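Local atomic coordinates of SidF, inhibitor of growth family, member 3 (Legionella pneumophila subsp. pneumophila, PDB entry 4FYE), a protein that acts as a phosphoinositide phosphatase, classed among enzymes that remove the 3-phosphate of phosphatidylinositol 3,4,5-trisphosphate. Residues A[30-35]-A[704-709]; A[69-74]-A[123-128]; A[77-82]-A[150-155]; A[143-148]-A[734-739]. The protein carries 1 engineered substitution. One frame throughout, in Å; residues are numbered along the deposited sequence.

Contacts 2 and 3 share helix 71-92; loop 30-35 of contact 1 and the helix pair of contact 4 lie against it. Contact 2 ties the helix start to a loop, contact 3 packs it on helix 136-163, and contact 4 brings helix 733-741 against helix 136-163; the centres of contacts 2 and 4 lie about 10 Å apart, those of 3 and 4 about 11 Å. Val71 CG1 reaches Leu145 CD1 at 3.7 Å, and Leu152 CD1 reaches Phe739 CD2 at 3.6 Å, one apolar core. Asn81 OD1 accepts from Ala31 N at 2.8 Å, tying loop 30-35 to helix 71-92; helix 701-712 touches Asn650, in what is probably the phosphate-binding loop between strand 641-645 and helix 652-668.

Contact 1 of 4, residues A[30-35]-A[704-709]; sequences LAYGYP and QALHHT
Leu706 and Thr709, one turn apart on helix 701-712, receive the Tyr32 ring from the loop 30-35. Leu706 comes first: its CD2 branch lies 4.2 Å from Tyr32 CD1, approaching the ring at a slant. Thr709 carries more of the contact. Its methyl CG2 sits 3.8 Å from Tyr32 CD1 and 3.9 Å from Ala31 O, wedged between ring and backbone. A chi1 of -57° sets CG2 opposite the threonine's own backbone N, toward the loop, while OG1 turns back along the helix and donates to Ala705 O at 2.8 Å. That carbonyl also accepts from Thr709 N at 3.0 Å, the two donors arriving from opposite faces of its plane, with OG1 tilted 26° out of it. OG1 has a further hydrogen-bond partner in Ser715 OG, and the hydroxyl's bonds hold the threonine's rotation and keep its methyl against the tyrosine. Past the side chain, Thr709 O lies 4.0 Å from Leu30 CD1, and this same leucine methyl rests over one face of the Tyr32 ring, 4.0 Å above its plane and nearer its border than its centre. The ring thus packs against the loop's own leucine as well as the helix, while its hydroxyl is hydrogen-bonded to Asp183. On one flank helix 71-92 holds the loop, Asn81 accepting from Ala31 N. On the other, helix 701-712 lies beside helices 652-668 and 733-741, and His707 and His708 touch Asn650 between strand 641-645 and helix 652-668, a strand-loop-helix unit consistent with the phosphate-binding loop of cysteine-based phosphatases.

Contact 2 of 4, residues A[69-74]-A[123-128]; sequences PDVIQE and DKAKAD
Pro69 O is gripped twice from the segment 123-128: Ala127 N donates to it at 2.9 Å in a nearly straight bond, 169° at the hydrogen, and Lys126 CA adds a C-H...O contact at 3.4 Å. The pattern repeats with the roles exchanged, for Ala125 O accepts from Val71 N at 3.0 Å and is approached by Asp70 CA. These paired bonds flank Asp70 and Lys126, whose backbones form a single antiparallel bridge of the non-hydrogen-bonded kind. Alanines fill the space beside it. The Ala127 methyl lies 3.8 Å from CG of the Pro69 ring, and the Ala125 methyl tucks between Asp70 OD1, Val71 CG2 and Ile72 CD1, the last at 4.0 Å. Asp70 is the N-cap of helix 71-92. Its carboxylate swings opposite the backbone N (chi1 178°), which carries OD1 over the first helical turn, where it accepts a long, weak bond from Gln73 N. OD2 faces the aliphatic part of Lys126, 3.8 Å from CG, as the two side chains pass at a slant. The lysine amine itself runs on, leaving NZ 5.8 Å from Asp70 OD2, a pair of opposite charges without direct contact. Behind the bridge, Val71 and Ala127 both rest on Phe141 of helix 136-163, while Asp128 forms a salt bridge with Arg63. The contact therefore depends chiefly on main-chain polarity: the first backbone N-H of the helix, at Val71, finds its acceptor across the contact, the cap serves a later one, and the lysine charge probably contributes only a mild long-range attraction.

Contact 3 of 4, residues A[77-82]-A[150-155]; sequences NYIDNL and GSLQQF
Phe155 reaches across from helix 136-163 with CG opposite its backbone N (chi1 165°), so that CB directs the ring at helix 71-92. At the root of the ring, CG has Ile79 CD1 4.0 Å away. Farther along, CD2 approaches the same methyl at 3.6 Å and also faces the edge of Tyr78 near CE2. CE2 meets Leu82 CD1 at 3.6 Å, and the tip, CZ, ends 3.7 Å from Ile79 CG2. Ile79 thus spans the ring with both branches; its CD1 stands over one face, 4.0 Å from the centroid and 28° off the normal, a CH-pi contact. That methyl also touches Leu152 CD2 at 3.5 Å. Leu152 and Tyr78 lie alongside each other, pointing opposite ways, both leucine methyls lying against the CD2 side of the tyrosine ring. Phe112 of helix 98-119 meets the Phe155 ring as well, adding a third helix to the core. The two segments run nearly parallel, 14° between axes 11.1 Å apart. No hydrogen bond crosses between them, so their attachment is dispersion and exclusion of water, with one CH-pi contact, Ile79 CD1 on the Phe155 face, among otherwise non-directional packing.

Contact 4 of 4, residues A[143-148]-A[734-739]; sequences EQLAKV and GKVANF
Leu145 extends from helix 136-163 onto helix 733-741, its CG opposite its own backbone N (chi1 -169°), and lodges the CD1 methyl between two successive residues there. CD1 lies 3.8 Å from Lys735 CB and 4.1 Å from Val736 CG2, the leucine running nearly perpendicular to the lysine chain. Only the base of the lysine takes part: a bend at chi2 (-69°) turns its remaining methylenes and the amine away from the leucine, so that an exposed charged residue lends an apolar foot to the seam. One turn farther along, Phe739 supplies the second apolar meeting. Its CZ approaches Val148 CG1 at 3.8 Å and Leu145 CG at 4.3 Å, both on slanting lines to the ring. The valine places CG1 opposite its backbone N, pointing it across the interface, and stands almost square to the phenylalanine side chain. No hydrogen bond links the segments. Their axes run almost parallel, 5° apart in direction and 10.9 Å in separation. Helix 71-92 closes the groove between them: Val71 touches Leu145, Ala75 touches Val148, and Glu74 packs on both Val736 and Phe739, while Phe739 continues onto Leu152 farther along helix 136-163. The last modelled helix, 733-741, is thereby built into a bundle with helices 71-92 and 136-163.

Contact 1 of 4, residues A[30-35]-A[704-709]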
loop_
_atom_site.group_PDB
_atom_site.type_symbol
_atom_site.label_atom_id
_atom_site.label_comp_id
_atom_site.label_asym_id
_atom_site.label_seq_id
_atom_site.Cartn_x
_atom_site.Cartn_y
_atom_site.Cartn_z
ATOM N N LEU A 30 6.912 1.129 21.446
ATOM C CA LEU A 30 5.490 1.140 21.762
ATOM C C LEU A 30 5.091 -0.282 22.152
ATOM O O LEU A 30 5.839 -1.234 21.903
ATOM C CB LEU A 30 4.680 1.661 20.560
ATOM C CG LEU A 30 4.442 0.687 19.388
ATOM C CD1 LEU A 30 2.964 0.301 19.207
ATOM C CD2 LEU A 30 4.979 1.320 18.134
ATOM N N ALA A 31 3.929 -0.429 22.765
ATOM C CA ALA A 31 3.533 -1.739 23.242
ATOM C C ALA A 31 2.771 -2.514 22.193
ATOM O O ALA A 31 1.774 -2.053 21.641
ATOM C CB ALA A 31 2.715 -1.622 24.501
ATOM N N TYR A 32 3.263 -3.705 21.920
ATOM C CA TYR A 32 2.593 -4.623 20.992
ATOM C C TYR A 32 1.812 -5.794 21.622
ATOM O O TYR A 32 0.936 -6.353 20.945
ATOM C CB TYR A 32 3.656 -5.198 20.119
ATOM C CG TYR A 32 4.221 -4.212 19.192
ATOM C CD1 TYR A 32 3.577 -3.946 17.948
ATOM C CD2 TYR A 32 5.407 -3.548 19.495
ATOM C CE1 TYR A 32 4.117 -3.040 17.035
ATOM C CE2 TYR A 32 5.953 -2.633 18.586
ATOM C CZ TYR A 32 5.315 -2.390 17.378
ATOM O OH TYR A 32 5.901 -1.538 16.476
ATOM N N GLY A 33 2.137 -6.145 22.884
ATOM C CA GLY A 33 1.529 -7.226 23.650
ATOM C C GLY A 33 1.864 -8.591 23.051
ATOM O O GLY A 33 2.787 -8.712 22.241
ATOM N N TYR A 34 1.085 -9.617 23.406
ATOM C CA TYR A 34 1.404 -10.972 23.021
ATOM C C TYR A 34 2.902 -11.292 23.291
ATOM O O TYR A 34 3.665 -11.636 22.373
ATOM C CB TYR A 34 0.999 -11.230 21.557
ATOM C CG TYR A 34 -0.446 -10.829 21.217
ATOM C CD1 TYR A 34 -1.514 -11.781 21.302
ATOM C CD2 TYR A 34 -0.773 -9.509 20.861
ATOM C CE1 TYR A 34 -2.831 -11.428 21.026
ATOM C CE2 TYR A 34 -2.102 -9.144 20.609
ATOM C CZ TYR A 34 -3.118 -10.112 20.661
ATOM O OH TYR A 34 -4.440 -9.744 20.375
ATOM N N PRO A 35 3.324 -11.198 24.557
ATOM C CA PRO A 35 4.734 -11.539 24.838
ATOM C C PRO A 35 5.164 -12.962 24.331
ATOM O O PRO A 35 4.419 -13.916 24.430
ATOM C CB PRO A 35 4.838 -11.416 26.360
ATOM C CG PRO A 35 3.428 -11.648 26.884
ATOM C CD PRO A 35 2.513 -11.089 25.786
ATOM N N GLN A 704 -1.380 -7.738 9.091
ATOM C CA GLN A 704 -2.349 -6.676 9.164
ATOM C C GLN A 704 -2.577 -6.271 10.612
ATOM O O GLN A 704 -2.665 -5.104 10.900
ATOM C CB GLN A 704 -3.710 -7.080 8.531
ATOM C CG GLN A 704 -3.587 -7.383 7.058
ATOM C CD GLN A 704 -4.896 -7.852 6.469
ATOM O OE1 GLN A 704 -4.934 -8.878 5.767
ATOM N NE2 GLN A 704 -5.982 -7.115 6.749
ATOM N N ALA A 705 -2.633 -7.222 11.534
ATOM C CA ALA A 705 -2.923 -6.807 12.887
ATOM C C ALA A 705 -1.711 -6.098 13.489
ATOM O O ALA A 705 -1.858 -5.144 14.289
ATOM C CB ALA A 705 -3.391 -7.964 13.743
ATOM N N LEU A 706 -0.525 -6.512 13.051
ATOM C CA LEU A 706 0.731 -5.854 13.480
ATOM C C LEU A 706 0.839 -4.432 12.974
ATOM O O LEU A 706 1.139 -3.538 13.732
ATOM C CB LEU A 706 1.917 -6.604 12.882
ATOM C CG LEU A 706 2.591 -7.607 13.776
ATOM C CD1 LEU A 706 4.011 -7.827 13.264
ATOM C CD2 LEU A 706 2.678 -6.981 15.183
ATOM N N HIS A 707 0.605 -4.268 11.658
ATOM C CA HIS A 707 0.584 -2.981 10.982
ATOM C C HIS A 707 -0.415 -2.097 11.671
ATOM O O HIS A 707 -0.054 -0.989 12.015
ATOM C CB HIS A 707 0.341 -3.167 9.482
ATOM C CG HIS A 707 -0.247 -1.973 8.783
ATOM N ND1 HIS A 707 0.511 -1.098 8.087
ATOM C CD2 HIS A 707 -1.564 -1.517 8.691
ATOM C CE1 HIS A 707 -0.274 -0.110 7.598
ATOM N NE2 HIS A 707 -1.543 -0.359 7.973
ATOM N N HIS A 708 -1.644 -2.586 11.940
ATOM C CA HIS A 708 -2.662 -1.783 12.643
ATOM C C HIS A 708 -2.230 -1.321 14.028
ATOM O O HIS A 708 -2.552 -0.203 14.479
ATOM C CB HIS A 708 -3.996 -2.560 12.712
ATOM C CG HIS A 708 -5.223 -1.684 12.972
ATOM N ND1 HIS A 708 -5.581 -1.242 14.236
ATOM C CD2 HIS A 708 -6.194 -1.214 12.109
ATOM C CE1 HIS A 708 -6.707 -0.504 14.152
ATOM N NE2 HIS A 708 -7.109 -0.514 12.860
ATOM N N THR A 709 -1.502 -2.175 14.735
ATOM C CA THR A 709 -1.029 -1.835 16.070
ATOM C C THR A 709 -0.023 -0.680 16.007
ATOM O O THR A 709 -0.174 0.321 16.713
ATOM C CB THR A 709 -0.464 -3.078 16.779
ATOM O OG1 THR A 709 -1.511 -4.057 16.807
ATOM C CG2 THR A 709 -0.063 -2.756 18.224
#

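Contact 2 of 4, residues A[69-74]-A[123-128]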
loop_
_atom_site.group_PDB
_atom_site.type_symbol
_atom_site.label_atom_id
_atom_site.label_comp_id
_atom_site.label_asym_id
_atom_site.label_seq_id
_atom_site.Cartn_x
_atom_site.Cartn_y
_atom_site.Cartn_z
ATOM N N PRO A 69 -6.941 -12.752 18.041
ATOM C CA PRO A 69 -7.148 -11.597 19.010
ATOM C C PRO A 69 -7.321 -12.055 20.406
ATOM O O PRO A 69 -8.000 -13.060 20.670
ATOM C CB PRO A 69 -8.464 -10.994 18.612
ATOM C CG PRO A 69 -8.751 -11.565 17.268
ATOM C CD PRO A 69 -8.050 -12.868 17.101
ATOM N N ASP A 70 -6.750 -11.296 21.318
ATOM C CA ASP A 70 -6.918 -11.582 22.717
ATOM C C ASP A 70 -7.281 -10.273 23.436
ATOM O O ASP A 70 -6.447 -9.356 23.446
ATOM C CB ASP A 70 -5.595 -12.140 23.235
ATOM C CG ASP A 70 -5.648 -12.449 24.757
ATOM O OD1 ASP A 70 -6.364 -11.728 25.504
ATOM O OD2 ASP A 70 -4.973 -13.395 25.212
ATOM N N VAL A 71 -8.471 -10.151 24.035
ATOM C CA VAL A 71 -8.872 -8.800 24.535
ATOM C C VAL A 71 -8.082 -8.264 25.733
ATOM O O VAL A 71 -7.826 -7.066 25.856
ATOM C CB VAL A 71 -10.380 -8.588 24.767
ATOM C CG1 VAL A 71 -11.125 -8.702 23.466
ATOM C CG2 VAL A 71 -10.941 -9.555 25.762
ATOM N N ILE A 72 -7.635 -9.154 26.586
ATOM C CA ILE A 72 -6.635 -8.728 27.586
ATOM C C ILE A 72 -5.386 -8.041 27.022
ATOM O O ILE A 72 -5.032 -6.944 27.470
ATOM C CB ILE A 72 -6.244 -9.860 28.514
ATOM C CG1 ILE A 72 -7.529 -10.346 29.185
ATOM C CG2 ILE A 72 -5.274 -9.334 29.610
ATOM C CD1 ILE A 72 -7.285 -11.591 30.038
ATOM N N GLN A 73 -4.751 -8.676 26.043
ATOM C CA GLN A 73 -3.580 -8.112 25.404
ATOM C C GLN A 73 -3.891 -6.787 24.739
ATOM O O GLN A 73 -3.119 -5.865 24.897
ATOM C CB GLN A 73 -2.923 -9.071 24.412
ATOM C CG GLN A 73 -2.492 -10.374 25.041
ATOM C CD GLN A 73 -1.446 -10.147 26.094
ATOM O OE1 GLN A 73 -0.422 -9.494 25.824
ATOM N NE2 GLN A 73 -1.702 -10.639 27.314
ATOM N N GLU A 74 -5.016 -6.680 24.047
ATOM C CA GLU A 74 -5.340 -5.450 23.336
ATOM C C GLU A 74 -5.638 -4.346 24.346
ATOM O O GLU A 74 -5.291 -3.198 24.138
ATOM C CB GLU A 74 -6.563 -5.643 22.415
ATOM C CG GLU A 74 -6.349 -6.705 21.324
ATOM C CD GLU A 74 -5.272 -6.316 20.289
ATOM O OE1 GLU A 74 -4.886 -5.131 20.159
ATOM O OE2 GLU A 74 -4.785 -7.219 19.601
ATOM N N ASP A 123 -9.666 -17.732 29.171
ATOM C CA ASP A 123 -10.090 -18.589 28.100
ATOM C C ASP A 123 -11.334 -18.079 27.410
ATOM O O ASP A 123 -11.648 -18.555 26.324
ATOM C CB ASP A 123 -10.267 -20.031 28.586
ATOM C CG ASP A 123 -8.953 -20.830 28.507
ATOM O OD1 ASP A 123 -8.139 -20.590 27.568
ATOM O OD2 ASP A 123 -8.725 -21.684 29.389
ATOM N N LYS A 124 -12.031 -17.092 27.973
ATOM C CA LYS A 124 -13.036 -16.470 27.153
ATOM C C LYS A 124 -12.448 -15.234 26.469
ATOM O O LYS A 124 -13.106 -14.587 25.676
ATOM C CB LYS A 124 -14.285 -16.125 27.912
ATOM C CG LYS A 124 -15.011 -17.263 28.637
ATOM C CD LYS A 124 -16.186 -16.618 29.388
ATOM C CE LYS A 124 -16.971 -17.564 30.295
ATOM N NZ LYS A 124 -17.518 -18.699 29.500
ATOM N N ALA A 125 -11.198 -14.906 26.749
ATOM C CA ALA A 125 -10.621 -13.664 26.234
ATOM C C ALA A 125 -10.180 -13.793 24.800
ATOM O O ALA A 125 -9.883 -12.813 24.171
ATOM C CB ALA A 125 -9.432 -13.254 27.090
ATOM N N LYS A 126 -10.097 -14.997 24.274
ATOM C CA LYS A 126 -9.434 -15.165 22.964
ATOM C C LYS A 126 -10.459 -15.434 21.900
ATOM O O LYS A 126 -11.431 -16.132 22.140
ATOM C CB LYS A 126 -8.359 -16.274 22.966
ATOM C CG LYS A 126 -7.293 -16.126 24.056
ATOM C CD LYS A 126 -6.134 -17.116 23.827
ATOM C CE LYS A 126 -5.838 -17.910 25.096
ATOM N NZ LYS A 126 -5.105 -19.204 24.887
ATOM N N ALA A 127 -10.247 -14.878 20.717
ATOM C CA ALA A 127 -11.161 -15.134 19.620
ATOM C C ALA A 127 -10.561 -16.230 18.786
ATOM O O ALA A 127 -9.381 -16.497 18.891
ATOM C CB ALA A 127 -11.352 -13.888 18.775
ATOM N N ASP A 128 -11.386 -16.878 17.973
ATOM C CA ASP A 128 -10.912 -17.708 16.892
ATOM C C ASP A 128 -11.436 -17.096 15.590
ATOM O O ASP A 128 -12.667 -17.016 15.352
ATOM C CB ASP A 128 -11.382 -19.130 17.044
ATOM C CG ASP A 128 -10.955 -20.028 15.827
ATOM O OD1 ASP A 128 -10.051 -19.635 15.013
ATOM O OD2 ASP A 128 -11.529 -21.145 15.686
#

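Contact 3 of 4, residues A[77-82]-A[150-155]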
loop_
_atom_site.group_PDB
_atom_site.type_symbol
_atom_site.label_atom_id
_atom_site.label_comp_id
_atom_site.label_asym_id
_atom_site.label_seq_id
_atom_site.Cartn_x
_atom_site.Cartn_y
_atom_site.Cartn_z
ATOM N N ASN A 77 -2.296 -3.130 25.455
ATOM C CA ASN A 77 -1.756 -2.258 24.408
ATOM C C ASN A 77 -2.395 -0.871 24.417
ATOM O O ASN A 77 -1.736 0.154 24.426
ATOM C CB ASN A 77 -1.968 -2.881 23.029
ATOM C CG ASN A 77 -1.117 -4.098 22.838
ATOM O OD1 ASN A 77 -0.161 -4.299 23.583
ATOM N ND2 ASN A 77 -1.464 -4.932 21.861
ATOM N N TYR A 78 -3.699 -0.868 24.409
ATOM C CA TYR A 78 -4.440 0.347 24.567
ATOM C C TYR A 78 -4.065 1.088 25.778
ATOM O O TYR A 78 -3.829 2.243 25.643
ATOM C CB TYR A 78 -5.937 0.092 24.618
ATOM C CG TYR A 78 -6.681 1.392 24.589
ATOM C CD1 TYR A 78 -6.993 1.995 23.397
ATOM C CD2 TYR A 78 -7.048 2.036 25.764
ATOM C CE1 TYR A 78 -7.695 3.182 23.374
ATOM C CE2 TYR A 78 -7.751 3.196 25.735
ATOM C CZ TYR A 78 -8.050 3.758 24.522
ATOM O OH TYR A 78 -8.748 4.921 24.473
ATOM N N ILE A 79 -4.016 0.454 26.968
ATOM C CA ILE A 79 -3.664 1.209 28.161
ATOM C C ILE A 79 -2.271 1.888 27.993
ATOM O O ILE A 79 -2.127 3.091 28.156
ATOM C CB ILE A 79 -3.629 0.351 29.430
ATOM C CG1 ILE A 79 -4.909 -0.470 29.701
ATOM C CG2 ILE A 79 -3.233 1.166 30.626
ATOM C CD1 ILE A 79 -6.152 0.265 30.014
ATOM N N ASP A 80 -1.261 1.112 27.633
ATOM C CA ASP A 80 0.123 1.532 27.679
ATOM C C ASP A 80 0.377 2.580 26.639
ATOM O O ASP A 80 1.124 3.531 26.898
ATOM C CB ASP A 80 1.081 0.346 27.395
ATOM C CG ASP A 80 1.113 -0.689 28.531
ATOM O OD1 ASP A 80 0.668 -0.393 29.674
ATOM O OD2 ASP A 80 1.578 -1.829 28.280
ATOM N N ASN A 81 -0.213 2.383 25.458
ATOM C CA ASN A 81 0.052 3.269 24.331
ATOM C C ASN A 81 -0.625 4.635 24.567
ATOM O O ASN A 81 -0.049 5.640 24.284
ATOM C CB ASN A 81 -0.301 2.640 22.979
ATOM C CG ASN A 81 0.651 1.476 22.574
ATOM O OD1 ASN A 81 1.815 1.458 22.922
ATOM N ND2 ASN A 81 0.141 0.520 21.829
ATOM N N LEU A 82 -1.803 4.657 25.168
ATOM C CA LEU A 82 -2.431 5.908 25.534
ATOM C C LEU A 82 -1.632 6.551 26.701
ATOM O O LEU A 82 -1.400 7.791 26.722
ATOM C CB LEU A 82 -3.894 5.649 25.935
ATOM C CG LEU A 82 -4.946 6.762 26.063
ATOM C CD1 LEU A 82 -5.953 6.519 27.208
ATOM C CD2 LEU A 82 -4.301 8.106 26.255
ATOM N N GLY A 150 -16.104 -1.100 27.748
ATOM C CA GLY A 150 -16.696 -0.319 28.829
ATOM C C GLY A 150 -15.606 0.186 29.769
ATOM O O GLY A 150 -15.575 1.356 30.106
ATOM N N SER A 151 -14.690 -0.685 30.179
ATOM C CA SER A 151 -13.595 -0.267 31.068
ATOM C C SER A 151 -12.611 0.689 30.401
ATOM O O SER A 151 -12.079 1.578 31.068
ATOM C CB SER A 151 -12.847 -1.469 31.627
ATOM O OG SER A 151 -13.796 -2.443 31.974
ATOM N N LEU A 152 -12.373 0.520 29.113
ATOM C CA LEU A 152 -11.426 1.418 28.424
ATOM C C LEU A 152 -11.993 2.808 28.185
ATOM O O LEU A 152 -11.229 3.775 28.157
ATOM C CB LEU A 152 -10.928 0.854 27.123
ATOM C CG LEU A 152 -10.177 -0.463 27.168
ATOM C CD1 LEU A 152 -9.746 -0.795 25.735
ATOM C CD2 LEU A 152 -8.966 -0.413 28.097
ATOM N N GLN A 153 -13.320 2.919 28.088
ATOM C CA GLN A 153 -13.926 4.245 28.057
ATOM C C GLN A 153 -13.760 4.911 29.389
ATOM O O GLN A 153 -13.348 6.077 29.447
ATOM C CB GLN A 153 -15.398 4.225 27.650
ATOM C CG GLN A 153 -15.469 4.030 26.148
ATOM C CD GLN A 153 -16.716 3.294 25.666
ATOM O OE1 GLN A 153 -17.565 2.855 26.464
ATOM N NE2 GLN A 153 -16.840 3.171 24.344
ATOM N N GLN A 154 -14.040 4.200 30.479
ATOM C CA GLN A 154 -13.804 4.820 31.801
ATOM C C GLN A 154 -12.310 5.184 31.989
ATOM O O GLN A 154 -11.959 6.285 32.483
ATOM C CB GLN A 154 -14.328 3.926 32.879
ATOM C CG GLN A 154 -15.853 3.784 32.874
ATOM C CD GLN A 154 -16.247 2.614 33.742
ATOM O OE1 GLN A 154 -15.406 1.778 34.022
ATOM N NE2 GLN A 154 -17.499 2.554 34.207
ATOM N N PHE A 155 -11.413 4.320 31.508
ATOM C CA PHE A 155 -9.997 4.620 31.724
ATOM C C PHE A 155 -9.581 5.883 30.980
ATOM O O PHE A 155 -8.934 6.746 31.544
ATOM C CB PHE A 155 -9.080 3.440 31.354
ATOM C CG PHE A 155 -7.607 3.812 31.217
ATOM C CD1 PHE A 155 -6.851 4.231 32.326
ATOM C CD2 PHE A 155 -6.988 3.774 29.982
ATOM C CE1 PHE A 155 -5.501 4.565 32.184
ATOM C CE2 PHE A 155 -5.651 4.096 29.824
ATOM C CZ PHE A 155 -4.896 4.489 30.915
#

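Contact 4 of 4, residues A[143-148]-A[734-739]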
loop_
_atom_site.group_PDB
_atom_site.type_symbol
_atom_site.label_atom_id
_atom_site.label_comp_id
_atom_site.label_asym_id
_atom_site.label_seq_id
_atom_site.Cartn_x
_atom_site.Cartn_y
_atom_site.Cartn_z
ATOM N N GLU A 143 -18.584 -10.996 24.333
ATOM C CA GLU A 143 -19.093 -10.442 25.573
ATOM C C GLU A 143 -17.981 -9.864 26.372
ATOM O O GLU A 143 -18.198 -8.927 27.081
ATOM C CB GLU A 143 -19.791 -11.451 26.469
ATOM C CG GLU A 143 -21.184 -11.776 26.002
ATOM C CD GLU A 143 -21.866 -12.854 26.840
ATOM O OE1 GLU A 143 -21.705 -12.837 28.095
ATOM O OE2 GLU A 143 -22.564 -13.707 26.225
ATOM N N GLN A 144 -16.801 -10.470 26.309
ATOM C CA GLN A 144 -15.733 -10.012 27.146
ATOM C C GLN A 144 -15.286 -8.675 26.573
ATOM O O GLN A 144 -15.136 -7.670 27.270
ATOM C CB GLN A 144 -14.596 -11.037 27.170
ATOM C CG GLN A 144 -14.963 -12.383 27.764
ATOM C CD GLN A 144 -15.722 -12.307 29.067
ATOM O OE1 GLN A 144 -15.299 -11.653 30.066
ATOM N NE2 GLN A 144 -16.872 -12.952 29.069
ATOM N N LEU A 145 -15.186 -8.660 25.263
ATOM C CA LEU A 145 -14.816 -7.500 24.582
ATOM C C LEU A 145 -15.700 -6.321 24.904
ATOM O O LEU A 145 -15.146 -5.266 25.095
ATOM C CB LEU A 145 -14.760 -7.783 23.091
ATOM C CG LEU A 145 -14.134 -6.763 22.163
ATOM C CD1 LEU A 145 -13.504 -7.378 20.922
ATOM C CD2 LEU A 145 -15.279 -5.834 21.786
ATOM N N ALA A 146 -17.031 -6.468 24.949
ATOM C CA ALA A 146 -17.896 -5.315 25.263
ATOM C C ALA A 146 -17.635 -4.856 26.727
ATOM O O ALA A 146 -17.576 -3.663 27.033
ATOM C CB ALA A 146 -19.387 -5.660 25.080
ATOM N N LYS A 147 -17.489 -5.810 27.617
ATOM C CA LYS A 147 -17.077 -5.514 28.960
ATOM C C LYS A 147 -15.834 -4.609 28.968
ATOM O O LYS A 147 -15.792 -3.580 29.584
ATOM C CB LYS A 147 -16.732 -6.833 29.665
ATOM C CG LYS A 147 -17.646 -7.307 30.811
ATOM C CD LYS A 147 -18.784 -8.203 30.366
ATOM C CE LYS A 147 -18.776 -9.551 31.105
ATOM N NZ LYS A 147 -19.386 -9.700 32.478
ATOM N N VAL A 148 -14.788 -5.046 28.303
ATOM C CA VAL A 148 -13.525 -4.357 28.312
ATOM C C VAL A 148 -13.594 -2.971 27.666
ATOM O O VAL A 148 -12.946 -2.035 28.148
ATOM C CB VAL A 148 -12.471 -5.254 27.616
ATOM C CG1 VAL A 148 -11.287 -4.468 27.129
ATOM C CG2 VAL A 148 -12.005 -6.309 28.609
ATOM N N GLY A 734 -11.744 -6.603 13.518
ATOM C CA GLY A 734 -12.472 -5.326 13.380
ATOM C C GLY A 734 -13.021 -4.765 14.678
ATOM O O GLY A 734 -12.933 -3.561 14.931
ATOM N N LYS A 735 -13.531 -5.636 15.534
ATOM C CA LYS A 735 -14.079 -5.252 16.849
ATOM C C LYS A 735 -13.001 -4.772 17.792
ATOM O O LYS A 735 -13.245 -3.922 18.601
ATOM C CB LYS A 735 -14.809 -6.435 17.532
ATOM C CG LYS A 735 -15.763 -7.237 16.680
ATOM C CD LYS A 735 -16.998 -6.424 16.313
ATOM C CE LYS A 735 -17.667 -7.039 15.069
ATOM N NZ LYS A 735 -18.634 -6.098 14.406
ATOM N N VAL A 736 -11.801 -5.307 17.694
ATOM C CA VAL A 736 -10.740 -4.747 18.475
ATOM C C VAL A 736 -10.368 -3.375 17.922
ATOM O O VAL A 736 -10.119 -2.432 18.690
ATOM C CB VAL A 736 -9.517 -5.657 18.412
ATOM C CG1 VAL A 736 -8.340 -4.936 19.020
ATOM C CG2 VAL A 736 -9.789 -6.888 19.227
ATOM N N ALA A 737 -10.288 -3.267 16.599
ATOM C CA ALA A 737 -10.022 -1.958 15.963
ATOM C C ALA A 737 -10.904 -0.858 16.541
ATOM O O ALA A 737 -10.418 0.252 16.766
ATOM C CB ALA A 737 -10.199 -1.987 14.440
ATOM N N ASN A 738 -12.175 -1.139 16.795
ATOM C CA ASN A 738 -12.990 -0.128 17.514
ATOM C C ASN A 738 -12.301 0.570 18.651
ATOM O O ASN A 738 -12.503 1.749 18.807
ATOM C CB ASN A 738 -14.310 -0.720 17.944
ATOM C CG ASN A 738 -15.185 -1.026 16.739
ATOM O OD1 ASN A 738 -15.067 -0.339 15.705
ATOM N ND2 ASN A 738 -16.022 -2.061 16.827
ATOM N N PHE A 739 -11.500 -0.133 19.436
ATOM C CA PHE A 739 -10.857 0.478 20.588
ATOM C C PHE A 739 -10.235 1.822 20.247
ATOM O O PHE A 739 -10.276 2.748 21.042
ATOM C CB PHE A 739 -9.793 -0.445 21.170
ATOM C CG PHE A 739 -10.345 -1.597 21.947
ATOM C CD1 PHE A 739 -11.702 -1.802 22.035
ATOM C CD2 PHE A 739 -9.500 -2.479 22.582
ATOM C CE1 PHE A 739 -12.210 -2.866 22.744
ATOM C CE2 PHE A 739 -9.999 -3.545 23.295
ATOM C CZ PHE A 739 -11.358 -3.737 23.376
#